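PDB 5ZRU: alpha-1,3-glucanase from Bacillus circulans, which hydrolyses alpha-1,3-glucan as a family GH87 glycoside hydrolase, the present chain being its catalytic unit with bound calcium and zinc ions. Local coordinates for residues A[83-88]-A[116-121]; A[124-129]-A[287-292]; A[40-45]-A[132-137]. All coordinates share one frame; numbering follows the deposited sequence.

Interaction 1: residues A[83-88]-A[116-121]. With CA (calcium ion), chain I.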
loop_
_atom_site.group_PDB
_atom_site.type_symbol
_atom_site.label_atom_id
_atom_site.label_comp_id
_atom_site.label_asym_id
_atom_site.label_seq_id
_atom_site.Cartn_x
_atom_site.Cartn_y
_atom_site.Cartn_z
ATOM N N MET A 83 -0.284 18.853 0.809
ATOM C CA MET A 83 -0.196 20.221 0.313
ATOM C C MET A 83 -1.137 20.339 -0.882
ATOM O O MET A 83 -1.542 19.327 -1.454
ATOM C CB MET A 83 1.246 20.595 -0.075
ATOM C CG MET A 83 1.771 19.865 -1.309
ATOM S SD MET A 83 3.517 20.209 -1.601
ATOM C CE MET A 83 3.498 21.831 -2.356
ATOM N N PRO A 84 -1.524 21.563 -1.254
ATOM C CA PRO A 84 -2.561 21.706 -2.287
ATOM C C PRO A 84 -2.078 21.266 -3.660
ATOM O O PRO A 84 -0.891 21.341 -3.992
ATOM C CB PRO A 84 -2.868 23.214 -2.284
ATOM C CG PRO A 84 -2.212 23.765 -1.032
ATOM C CD PRO A 84 -1.051 22.865 -0.760
ATOM N N ASP A 85 -3.037 20.825 -4.466
ATOM C CA ASP A 85 -2.861 20.629 -5.897
ATOM C C ASP A 85 -2.936 21.977 -6.622
ATOM O O ASP A 85 -3.395 22.990 -6.074
ATOM C CB ASP A 85 -3.949 19.669 -6.409
ATOM C CG ASP A 85 -3.623 19.029 -7.760
ATOM O OD1 ASP A 85 -2.521 19.231 -8.298
ATOM O OD2 ASP A 85 -4.500 18.310 -8.283
ATOM N N SER A 86 -2.464 21.988 -7.863
ATOM C CA SER A 86 -2.667 23.152 -8.716
ATOM C C SER A 86 -4.027 23.065 -9.393
ATOM O O SER A 86 -4.674 22.015 -9.411
ATOM C CB SER A 86 -1.569 23.252 -9.772
ATOM O OG SER A 86 -1.626 22.132 -10.645
ATOM N N ALA A 87 -4.459 24.188 -9.977
ATOM C CA ALA A 87 -5.747 24.198 -10.662
ATOM C C ALA A 87 -5.747 23.273 -11.869
ATOM O O ALA A 87 -6.780 22.678 -12.193
ATOM C CB ALA A 87 -6.115 25.626 -11.080
ATOM N N ASN A 88 -4.615 23.137 -12.556
ATOM C CA ASN A 88 -4.554 22.252 -13.712
ATOM C C ASN A 88 -4.182 20.819 -13.347
ATOM O O ASN A 88 -3.934 20.006 -14.245
ATOM C CB ASN A 88 -3.589 22.802 -14.770
ATOM C CG ASN A 88 -2.140 22.815 -14.319
ATOM O OD1 ASN A 88 -1.790 22.307 -13.257
ATOM N ND2 ASN A 88 -1.283 23.404 -15.146
ATOM N N TRP A 116 -3.035 13.430 -5.286
ATOM C CA TRP A 116 -4.299 14.031 -5.722
ATOM C C TRP A 116 -4.874 13.346 -6.961
ATOM O O TRP A 116 -4.334 13.467 -8.067
ATOM C CB TRP A 116 -4.150 15.543 -5.957
ATOM C CG TRP A 116 -3.895 16.294 -4.678
ATOM C CD1 TRP A 116 -2.685 16.489 -4.076
ATOM C CD2 TRP A 116 -4.868 16.937 -3.835
ATOM N NE1 TRP A 116 -2.843 17.209 -2.916
ATOM C CE2 TRP A 116 -4.170 17.489 -2.740
ATOM C CE3 TRP A 116 -6.261 17.097 -3.899
ATOM C CZ2 TRP A 116 -4.809 18.208 -1.725
ATOM C CZ3 TRP A 116 -6.896 17.806 -2.884
ATOM C CH2 TRP A 116 -6.168 18.345 -1.807
ATOM N N GLN A 117 -5.965 12.610 -6.748
ATOM C CA GLN A 117 -6.763 11.945 -7.773
ATOM C C GLN A 117 -8.224 12.269 -7.506
ATOM O O GLN A 117 -8.637 12.363 -6.350
ATOM C CB GLN A 117 -6.566 10.422 -7.752
ATOM C CG GLN A 117 -5.181 9.963 -8.178
ATOM C CD GLN A 117 -5.056 9.926 -9.687
ATOM O OE1 GLN A 117 -5.419 8.934 -10.310
ATOM N NE2 GLN A 117 -4.549 11.009 -10.281
ATOM N N TYR A 118 -9.015 12.414 -8.576
ATOM C CA TYR A 118 -10.338 13.019 -8.455
ATOM C C TYR A 118 -11.413 12.094 -9.019
ATOM O O TYR A 118 -11.241 11.508 -10.092
ATOM C CB TYR A 118 -10.359 14.391 -9.158
ATOM C CG TYR A 118 -9.369 15.381 -8.573
ATOM C CD1 TYR A 118 -9.734 16.213 -7.514
ATOM C CD2 TYR A 118 -8.069 15.487 -9.081
ATOM C CE1 TYR A 118 -8.837 17.119 -6.978
ATOM C CE2 TYR A 118 -7.163 16.396 -8.551
ATOM C CZ TYR A 118 -7.554 17.206 -7.496
ATOM O OH TYR A 118 -6.661 18.106 -6.966
ATOM N N PHE A 119 -12.532 11.972 -8.300
ATOM C CA PHE A 119 -13.521 10.941 -8.602
ATOM C C PHE A 119 -14.910 11.529 -8.804
ATOM O O PHE A 119 -15.504 12.073 -7.868
ATOM C CB PHE A 119 -13.545 9.886 -7.492
ATOM C CG PHE A 119 -12.293 9.053 -7.451
ATOM C CD1 PHE A 119 -12.174 7.919 -8.246
ATOM C CD2 PHE A 119 -11.213 9.440 -6.664
ATOM C CE1 PHE A 119 -11.004 7.159 -8.236
ATOM C CE2 PHE A 119 -10.038 8.686 -6.644
ATOM C CZ PHE A 119 -9.931 7.549 -7.435
ATOM N N SER A 120 -15.431 11.394 -10.023
ATOM C CA SER A 120 -16.855 11.554 -10.300
ATOM C C SER A 120 -17.489 10.243 -10.744
ATOM O O SER A 120 -18.687 10.205 -11.051
ATOM C CB SER A 120 -17.071 12.637 -11.361
ATOM O OG SER A 120 -16.289 12.375 -12.509
ATOM N N SER A 121 -16.703 9.176 -10.782
ATOM C CA SER A 121 -17.116 7.823 -11.104
ATOM C C SER A 121 -16.128 6.892 -10.417
ATOM O O SER A 121 -15.320 7.327 -9.587
ATOM C CB SER A 121 -17.139 7.603 -12.625
ATOM O OG SER A 121 -15.812 7.633 -13.143
HETATM CA CA CA I . -2.436 14.518 -9.120
HETATM O O HOH W 1 -0.477 16.186 -1.178
HETATM O O HOH W 2 -4.008 16.137 -9.846
HETATM O O HOH W 3 -1.557 16.721 -8.181
HETATM O O HOH W 4 -3.261 13.749 -11.324
HETATM O O HOH W 5 -1.601 12.311 -9.295
HETATM O O HOH W 6 -0.641 15.392 -10.586
#
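The indole of Trp-116 carries the CB methylene of Asp-85 on one face and the carbonyl oxygen of Met-83 at its NE1 edge, somewhat tilted from the ring plane, while the phenol of Tyr-118 meets the same aspartate edge-on through its hydroxyl, with water 2 also in its plane at the edge. The contact ties the loop that follows strand 76-82 to strand 117-119 in an antiparallel sheet of the D1 beta-sandwich, a domain of the galactose-binding-like clan. Asp-85 CB sits 3.9 Å from the centroid of the five-membered ring of Trp-116, only 17° off the ring normal, a CH-pi contact in which the pi cloud covers the aliphatic part of an otherwise polar residue. Indole suits the place because it also donates: Trp-116 NE1 reaches Met-83 O at 2.9 Å, almost in line with the C=O bond, although the hydrogen bond is bent at the hydrogen (133°). With CG anti to the backbone N (chi1 -161°), the carboxylate of Asp-85 is carried past the indole to Tyr-118. There Tyr-118 OH gives a short 2.5 Å bond to the anti lone pair of Asp-85 OD2, with phenol and carboxylate nearly coplanar. The carboxylate also faces calcium, though only through water: waters 2 and 3, both metal ligands, lie beside OD2 and OD1 respectively, and OD1 takes a weak bond from Ser-86 N. Asp-85 is therefore a second-shell residue, whose negative charge probably helps to hold the hydrated cation. The direct protein ligands are carbonyls: Ser-115 O and Trp-116 O, the latter 2.4 Å from the metal.

Interaction 2: residues A[124-129]-A[287-292]. With PE5 (3,6,9,12,15,18,21,24-octaoxahexacosan-1-ol), chain C.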
loop_
_atom_site.group_PDB
_atom_site.type_symbol
_atom_site.label_atom_id
_atom_site.label_comp_id
_atom_site.label_asym_id
_atom_site.label_seq_id
_atom_site.Cartn_x
_atom_site.Cartn_y
_atom_site.Cartn_z
ATOM N N PRO A 124 -10.521 7.291 -11.780
ATOM C CA PRO A 124 -9.946 8.573 -11.365
ATOM C C PRO A 124 -9.747 9.517 -12.538
ATOM O O PRO A 124 -9.526 9.095 -13.676
ATOM C CB PRO A 124 -8.600 8.174 -10.747
ATOM C CG PRO A 124 -8.240 6.909 -11.440
ATOM C CD PRO A 124 -9.549 6.185 -11.677
ATOM N N ALA A 125 -9.832 10.809 -12.241
ATOM C CA ALA A 125 -9.443 11.876 -13.149
ATOM C C ALA A 125 -8.230 12.595 -12.574
ATOM O O ALA A 125 -7.959 12.536 -11.370
ATOM C CB ALA A 125 -10.598 12.863 -13.372
ATOM N N ASP A 126 -7.486 13.271 -13.444
ATOM C CA ASP A 126 -6.169 13.775 -13.081
ATOM C C ASP A 126 -6.152 15.259 -12.731
ATOM O O ASP A 126 -5.091 15.776 -12.369
ATOM C CB ASP A 126 -5.177 13.503 -14.217
ATOM C CG ASP A 126 -4.870 12.019 -14.375
ATOM O OD1 ASP A 126 -4.696 11.332 -13.342
ATOM O OD2 ASP A 126 -4.819 11.533 -15.526
ATOM N N THR A 127 -7.280 15.953 -12.828
ATOM C CA THR A 127 -7.367 17.371 -12.515
ATOM C C THR A 127 -8.572 17.630 -11.622
ATOM O O THR A 127 -9.536 16.857 -11.629
ATOM C CB THR A 127 -7.489 18.243 -13.780
ATOM O OG1 THR A 127 -8.847 18.230 -14.242
ATOM C CG2 THR A 127 -6.555 17.754 -14.887
ATOM N N PRO A 128 -8.546 18.725 -10.848
ATOM C CA PRO A 128 -9.648 18.989 -9.905
ATOM C C PRO A 128 -11.004 19.140 -10.569
ATOM O O PRO A 128 -12.029 18.934 -9.905
ATOM C CB PRO A 128 -9.219 20.296 -9.215
ATOM C CG PRO A 128 -7.772 20.370 -9.391
ATOM C CD PRO A 128 -7.449 19.696 -10.687
ATOM N N ALA A 129 -11.051 19.489 -11.852
ATOM C CA ALA A 129 -12.334 19.554 -12.539
ATOM C C ALA A 129 -12.998 18.190 -12.671
ATOM O O ALA A 129 -14.185 18.128 -13.016
ATOM C CB ALA A 129 -12.153 20.184 -13.921
ATOM N N ASN A 287 8.238 9.169 -12.198
ATOM C CA ASN A 287 7.776 10.500 -12.578
ATOM C C ASN A 287 6.324 10.435 -13.044
ATOM O O ASN A 287 5.925 11.083 -14.020
ATOM C CB ASN A 287 8.658 11.128 -13.660
ATOM C CG ASN A 287 8.421 12.620 -13.790
ATOM O OD1 ASN A 287 7.870 13.239 -12.872
ATOM N ND2 ASN A 287 8.832 13.209 -14.917
ATOM N N LEU A 288 5.506 9.664 -12.329
ATOM C CA LEU A 288 4.171 9.296 -12.784
ATOM C C LEU A 288 3.099 9.999 -11.962
ATOM O O LEU A 288 3.121 9.934 -10.727
ATOM C CB LEU A 288 3.984 7.776 -12.693
ATOM C CG LEU A 288 2.641 7.255 -13.200
ATOM C CD1 LEU A 288 2.546 7.457 -14.715
ATOM C CD2 LEU A 288 2.454 5.791 -12.822
ATOM N N ARG A 289 2.149 10.663 -12.644
ATOM C CA ARG A 289 1.037 11.304 -11.948
ATOM C C ARG A 289 -0.330 10.832 -12.416
ATOM O O ARG A 289 -1.341 11.363 -11.937
ATOM C CB ARG A 289 1.104 12.832 -12.090
ATOM C CG ARG A 289 1.122 13.330 -13.536
ATOM C CD ARG A 289 0.941 14.860 -13.604
ATOM N NE ARG A 289 -0.450 15.296 -13.468
ATOM C CZ ARG A 289 -1.323 15.330 -14.470
ATOM N NH1 ARG A 289 -0.952 14.935 -15.684
ATOM N NH2 ARG A 289 -2.569 15.744 -14.257
ATOM N N SER A 290 -0.399 9.856 -13.322
ATOM C CA SER A 290 -1.669 9.386 -13.858
ATOM C C SER A 290 -1.665 7.869 -14.005
ATOM O O SER A 290 -0.640 7.261 -14.328
ATOM C CB SER A 290 -1.967 10.034 -15.224
ATOM O OG SER A 290 -3.118 9.455 -15.830
ATOM N N ARG A 291 -2.834 7.265 -13.787
ATOM C CA ARG A 291 -3.053 5.856 -14.101
ATOM C C ARG A 291 -3.243 5.595 -15.588
ATOM O O ARG A 291 -3.248 4.424 -15.992
ATOM C CB ARG A 291 -4.288 5.322 -13.365
ATOM C CG ARG A 291 -4.093 5.070 -11.892
ATOM C CD ARG A 291 -5.269 4.278 -11.311
ATOM N NE ARG A 291 -5.312 2.902 -11.805
ATOM C CZ ARG A 291 -6.164 1.986 -11.355
ATOM N NH1 ARG A 291 -7.033 2.306 -10.404
ATOM N NH2 ARG A 291 -6.141 0.752 -11.839
ATOM N N TYR A 292 -3.423 6.641 -16.395
ATOM C CA TYR A 292 -3.673 6.495 -17.831
ATOM C C TYR A 292 -4.783 5.478 -18.114
ATOM O O TYR A 292 -4.669 4.640 -19.012
ATOM C CB TYR A 292 -2.392 6.096 -18.569
ATOM C CG TYR A 292 -1.328 7.172 -18.660
ATOM C CD1 TYR A 292 -1.399 8.169 -19.630
ATOM C CD2 TYR A 292 -0.222 7.158 -17.814
ATOM C CE1 TYR A 292 -0.413 9.126 -19.743
ATOM C CE2 TYR A 292 0.766 8.117 -17.917
ATOM C CZ TYR A 292 0.666 9.099 -18.884
ATOM O OH TYR A 292 1.648 10.059 -19.003
HETATM C C48 PE5 C . 11.765 13.645 -11.365
HETATM C C50 PE5 C . 10.346 13.574 -10.789
HETATM O O1 PE5 C . 9.853 14.867 -10.560
HETATM C C1 PE5 C . 8.531 14.923 -10.099
HETATM C C2 PE5 C . 8.157 16.351 -9.691
HETATM O O2 PE5 C . 8.934 16.748 -8.597
HETATM C C3 PE5 C . 8.801 18.086 -8.209
HETATM C C4 PE5 C . 9.759 18.385 -7.049
HETATM O O3 PE5 C . 9.510 17.506 -5.985
HETATM C C5 PE5 C . 10.253 17.714 -4.813
HETATM C C6 PE5 C . 10.849 16.391 -4.310
HETATM O O4 PE5 C . 9.970 15.708 -3.453
HETATM C C7 PE5 C . 9.918 14.313 -3.611
HETATM C C8 PE5 C . 11.323 13.710 -3.541
HETATM O O5 PE5 C . 11.295 12.413 -4.047
HETATM C C9 PE5 C . 12.556 11.846 -4.285
HETATM C C10 PE5 C . 12.842 10.821 -3.197
HETATM O O6 PE5 C . 14.067 11.117 -2.595
HETATM C C11 PE5 C . 14.238 10.573 -1.319
HETATM C C12 PE5 C . 15.457 11.189 -0.646
HETATM O O7 PE5 C . 16.355 10.150 -0.412
HETATM C C13 PE5 C . 17.031 10.214 0.810
HETATM C C14 PE5 C . 18.352 9.462 0.665
HETATM O O8 PE5 C . 18.837 9.678 -0.629
HETATM C C15 PE5 C . 20.021 8.999 -0.962
HETATM C C16 PE5 C . 21.129 10.021 -1.255
HETATM O O52 PE5 C . 21.396 10.088 -2.628
HETATM O O HOH W 4 -3.261 13.749 -11.324
HETATM O O HOH W 7 -5.207 8.624 -13.059
#
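Asp-126 and Ser-290 form the tight centre of this surface contact, where D1 of the catalytic unit meets a loop of D2, the parallel beta-helix of the pectate-lyase-like clan. Ser-290 OG donates to Asp-126 OD2 at 2.7 Å, approaching the syn side of the oxygen from somewhat outside the carboxylate plane. Serine fits because its one hydroxyl works both ways: with OG anti to the backbone N (chi1 173°), it also accepts from Tyr-292 N at 2.9 Å, closing an ST turn that shapes the D2 loop. The other carboxylate oxygen, Asp-126 OD1, receives Gln-117 NE2 from D1 and a proton of water 7, which in turn accepts from Arg-291 N. An alanine in place of Asp-126 would probably leave the Ser-290 hydroxyl and the Gln-117 amide without the carboxylate oxygens they bond and break the water bridge to Arg-291.

Around this centre the fit is looser. Pro-124 CG merely rests against Arg-291 CD at 4.0 Å, the two side chains crossing at about a right angle. The bent chain of Arg-289 brings its guanidinium edge to the Asp-126 carbonyl, but that bond is weak and NH2 finds its stronger partner in Gly-89 O. Calcium-bound water 4 fills in beside the two backbones, 2.9 Å from Asp-126 O and 3.1 Å from Arg-289 O.

Interaction 3: residues A[40-45]-A[132-137]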
loop_
_atom_site.group_PDB
_atom_site.type_symbol
_atom_site.label_atom_id
_atom_site.label_comp_id
_atom_site.label_asym_id
_atom_site.label_seq_id
_atom_site.Cartn_x
_atom_site.Cartn_y
_atom_site.Cartn_z
ATOM N N PHE A 40 -15.438 10.682 9.584
ATOM C CA PHE A 40 -14.904 10.055 8.372
ATOM C C PHE A 40 -15.412 10.710 7.091
ATOM O O PHE A 40 -15.406 10.081 6.022
ATOM C CB PHE A 40 -15.202 8.547 8.345
ATOM C CG PHE A 40 -14.734 7.823 9.572
ATOM C CD1 PHE A 40 -13.422 7.382 9.671
ATOM C CD2 PHE A 40 -15.592 7.610 10.640
ATOM C CE1 PHE A 40 -12.976 6.720 10.809
ATOM C CE2 PHE A 40 -15.153 6.943 11.783
ATOM C CZ PHE A 40 -13.846 6.505 11.866
ATOM N N ASP A 41 -15.835 11.972 7.165
ATOM C CA ASP A 41 -16.397 12.665 6.010
ATOM C C ASP A 41 -15.308 12.907 4.969
ATOM O O ASP A 41 -14.353 13.646 5.224
ATOM C CB ASP A 41 -17.028 13.978 6.474
ATOM C CG ASP A 41 -17.560 14.837 5.334
ATOM O OD1 ASP A 41 -17.483 14.445 4.149
ATOM O OD2 ASP A 41 -18.068 15.939 5.643
ATOM N N GLN A 42 -15.456 12.301 3.788
ATOM C CA GLN A 42 -14.376 12.335 2.805
ATOM C C GLN A 42 -14.251 13.675 2.100
ATOM O O GLN A 42 -13.294 13.872 1.341
ATOM C CB GLN A 42 -14.560 11.218 1.774
ATOM C CG GLN A 42 -14.408 9.841 2.409
ATOM C CD GLN A 42 -14.719 8.715 1.453
ATOM O OE1 GLN A 42 -14.229 8.696 0.326
ATOM N NE2 GLN A 42 -15.544 7.770 1.898
ATOM N N ALA A 43 -15.184 14.601 2.335
ATOM C CA ALA A 43 -14.972 15.961 1.867
ATOM C C ALA A 43 -13.812 16.630 2.592
ATOM O O ALA A 43 -13.242 17.589 2.062
ATOM C CB ALA A 43 -16.244 16.791 2.040
ATOM N N LEU A 44 -13.448 16.143 3.778
ATOM C CA LEU A 44 -12.408 16.762 4.598
ATOM C C LEU A 44 -11.069 16.084 4.349
ATOM O O LEU A 44 -10.978 14.852 4.379
ATOM C CB LEU A 44 -12.758 16.663 6.084
ATOM C CG LEU A 44 -14.073 17.290 6.542
ATOM C CD1 LEU A 44 -14.393 16.855 7.966
ATOM C CD2 LEU A 44 -13.977 18.808 6.442
ATOM N N THR A 45 -10.030 16.894 4.120
ATOM C CA THR A 45 -8.684 16.351 3.946
ATOM C C THR A 45 -8.307 15.433 5.104
ATOM O O THR A 45 -7.646 14.399 4.909
ATOM C CB THR A 45 -7.683 17.507 3.812
ATOM O OG1 THR A 45 -8.019 18.292 2.659
ATOM C CG2 THR A 45 -6.241 16.983 3.660
ATOM N N ARG A 132 -14.315 14.680 -6.868
ATOM C CA ARG A 132 -13.888 14.909 -5.488
ATOM C C ARG A 132 -12.512 14.287 -5.229
ATOM O O ARG A 132 -12.163 13.261 -5.818
ATOM C CB ARG A 132 -14.907 14.337 -4.504
ATOM C CG ARG A 132 -15.056 12.815 -4.526
ATOM C CD ARG A 132 -16.145 12.399 -3.552
ATOM N NE ARG A 132 -16.411 10.967 -3.556
ATOM C CZ ARG A 132 -15.793 10.094 -2.766
ATOM N NH1 ARG A 132 -14.861 10.513 -1.916
ATOM N NH2 ARG A 132 -16.115 8.806 -2.816
ATOM N N PRO A 133 -11.713 14.892 -4.350
ATOM C CA PRO A 133 -10.317 14.460 -4.196
ATOM C C PRO A 133 -10.137 13.297 -3.231
ATOM O O PRO A 133 -10.796 13.211 -2.189
ATOM C CB PRO A 133 -9.628 15.719 -3.651
ATOM C CG PRO A 133 -10.699 16.360 -2.811
ATOM C CD PRO A 133 -11.978 16.146 -3.621
ATOM N N LEU A 134 -9.224 12.396 -3.607
ATOM C CA LEU A 134 -8.582 11.432 -2.721
ATOM C C LEU A 134 -7.087 11.463 -3.025
ATOM O O LEU A 134 -6.629 12.253 -3.860
ATOM C CB LEU A 134 -9.173 10.022 -2.890
ATOM C CG LEU A 134 -10.644 9.856 -2.483
ATOM C CD1 LEU A 134 -11.133 8.436 -2.831
ATOM C CD2 LEU A 134 -10.830 10.124 -1.004
ATOM N N PHE A 135 -6.310 10.610 -2.343
ATOM C CA PHE A 135 -4.843 10.661 -2.440
ATOM C C PHE A 135 -4.338 12.052 -2.038
ATOM O O PHE A 135 -3.465 12.627 -2.684
ATOM C CB PHE A 135 -4.374 10.290 -3.861
ATOM C CG PHE A 135 -2.902 9.887 -3.978
ATOM C CD1 PHE A 135 -2.050 9.881 -2.880
ATOM C CD2 PHE A 135 -2.389 9.515 -5.215
ATOM C CE1 PHE A 135 -0.698 9.509 -3.022
ATOM C CE2 PHE A 135 -1.052 9.136 -5.365
ATOM C CZ PHE A 135 -0.202 9.141 -4.265
ATOM N N ARG A 136 -4.904 12.613 -0.964
ATOM C CA ARG A 136 -4.492 13.953 -0.562
ATOM C C ARG A 136 -3.180 13.966 0.215
ATOM O O ARG A 136 -2.563 15.032 0.338
ATOM C CB ARG A 136 -5.615 14.618 0.245
ATOM C CG ARG A 136 -6.786 15.049 -0.653
ATOM C CD ARG A 136 -8.022 15.459 0.152
ATOM N NE ARG A 136 -8.732 14.271 0.617
ATOM C CZ ARG A 136 -10.028 14.236 0.914
ATOM N NH1 ARG A 136 -10.774 15.335 0.811
ATOM N NH2 ARG A 136 -10.577 13.095 1.295
ATOM N N PHE A 137 -2.730 12.819 0.733
ATOM C CA PHE A 137 -1.479 12.752 1.472
ATOM C C PHE A 137 -0.408 12.027 0.658
ATOM O O PHE A 137 -0.698 11.245 -0.252
ATOM C CB PHE A 137 -1.679 12.073 2.838
ATOM C CG PHE A 137 -2.338 12.962 3.867
ATOM C CD1 PHE A 137 -3.723 13.104 3.900
ATOM C CD2 PHE A 137 -1.570 13.664 4.788
ATOM C CE1 PHE A 137 -4.338 13.935 4.843
ATOM C CE2 PHE A 137 -2.169 14.507 5.737
ATOM C CZ PHE A 137 -3.551 14.640 5.770
HETATM O O HOH W 8 -14.555 6.683 -1.550
HETATM O O HOH W 9 -13.378 13.215 -1.426
HETATM O O HOH W 10 -10.044 18.116 0.770
#
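This is a polar loop-to-strand contact inside D1, in which two arginines, Arg-132 and Arg-136, reach from strand 132-144 and the bend within it to Gln-42, in the loop joining strands 33-36 and 53-57. Arg-136 grips a single backbone atom end-on: NH2 and NH1 donate to Gln-42 O at 2.8 and 3.0 Å, with that oxygen almost in the guanidinium plane. The flat cation is also sandwiched between carbonyls, Leu-44 O lying 3.2 Å above one face toward the rim and Pro-133 O 3.3 Å above the centre of the opposite face. Such oxygens probably help to offset the buried charge, whose chief partner is Glu-48, salt-bridged to NE. What presents Gln-42 O is a type I beta turn from Asp-41 to Leu-44, reinforced by an Asx turn in which Asp-41 OD1 accepts from Ala-43 N. The Gln-42 side chain, extended beyond CG, carries its amide to the second arginine. Arg-132 NH1 donates to Gln-42 OE1 at 3.0 Å with a fairly straight N-H...O angle (154°), but from above the amide plane, and the two flat groups are turned 68° apart. A glutamine serves both neighbours here, because its NE2 donates to Arg-465 O. Water 8 links Gln-42 OE1 to Arg-132 NH2, and water 9 joins Arg-132 NH1 to both Gln-42 O and Pro-133 O. Beyond Arg-136, Thr-45 meets the Phe-137 ring: Thr-45 CG2 packs 3.8 Å from Phe-137 CE1, and Thr-45 O lies in the ring plane at that edge.

Interactions 1 and 3 are partly buried and internal to D1, whereas interaction 2 lies at the surface and joins D1 to D2. All three use one antiparallel sheet: strand 117-119 of interaction 1 has strand 124-125 and strand 132-144 as neighbours, through Tyr-118 O to Ala-125 N and Gln-117 O to Leu-134 N. Along the chain, interaction 1 is nested within the loop closed by interaction 3, while interactions 2 and 3 cross. The chemistry differs accordingly: an indole face, a phenol hydroxyl and a hydrated calcium in interaction 1, a carboxylate-hydroxyl pair with bridging waters in interaction 2, arginines on carbonyls in interaction 3. Water 4 belongs to both interactions 1 and 2.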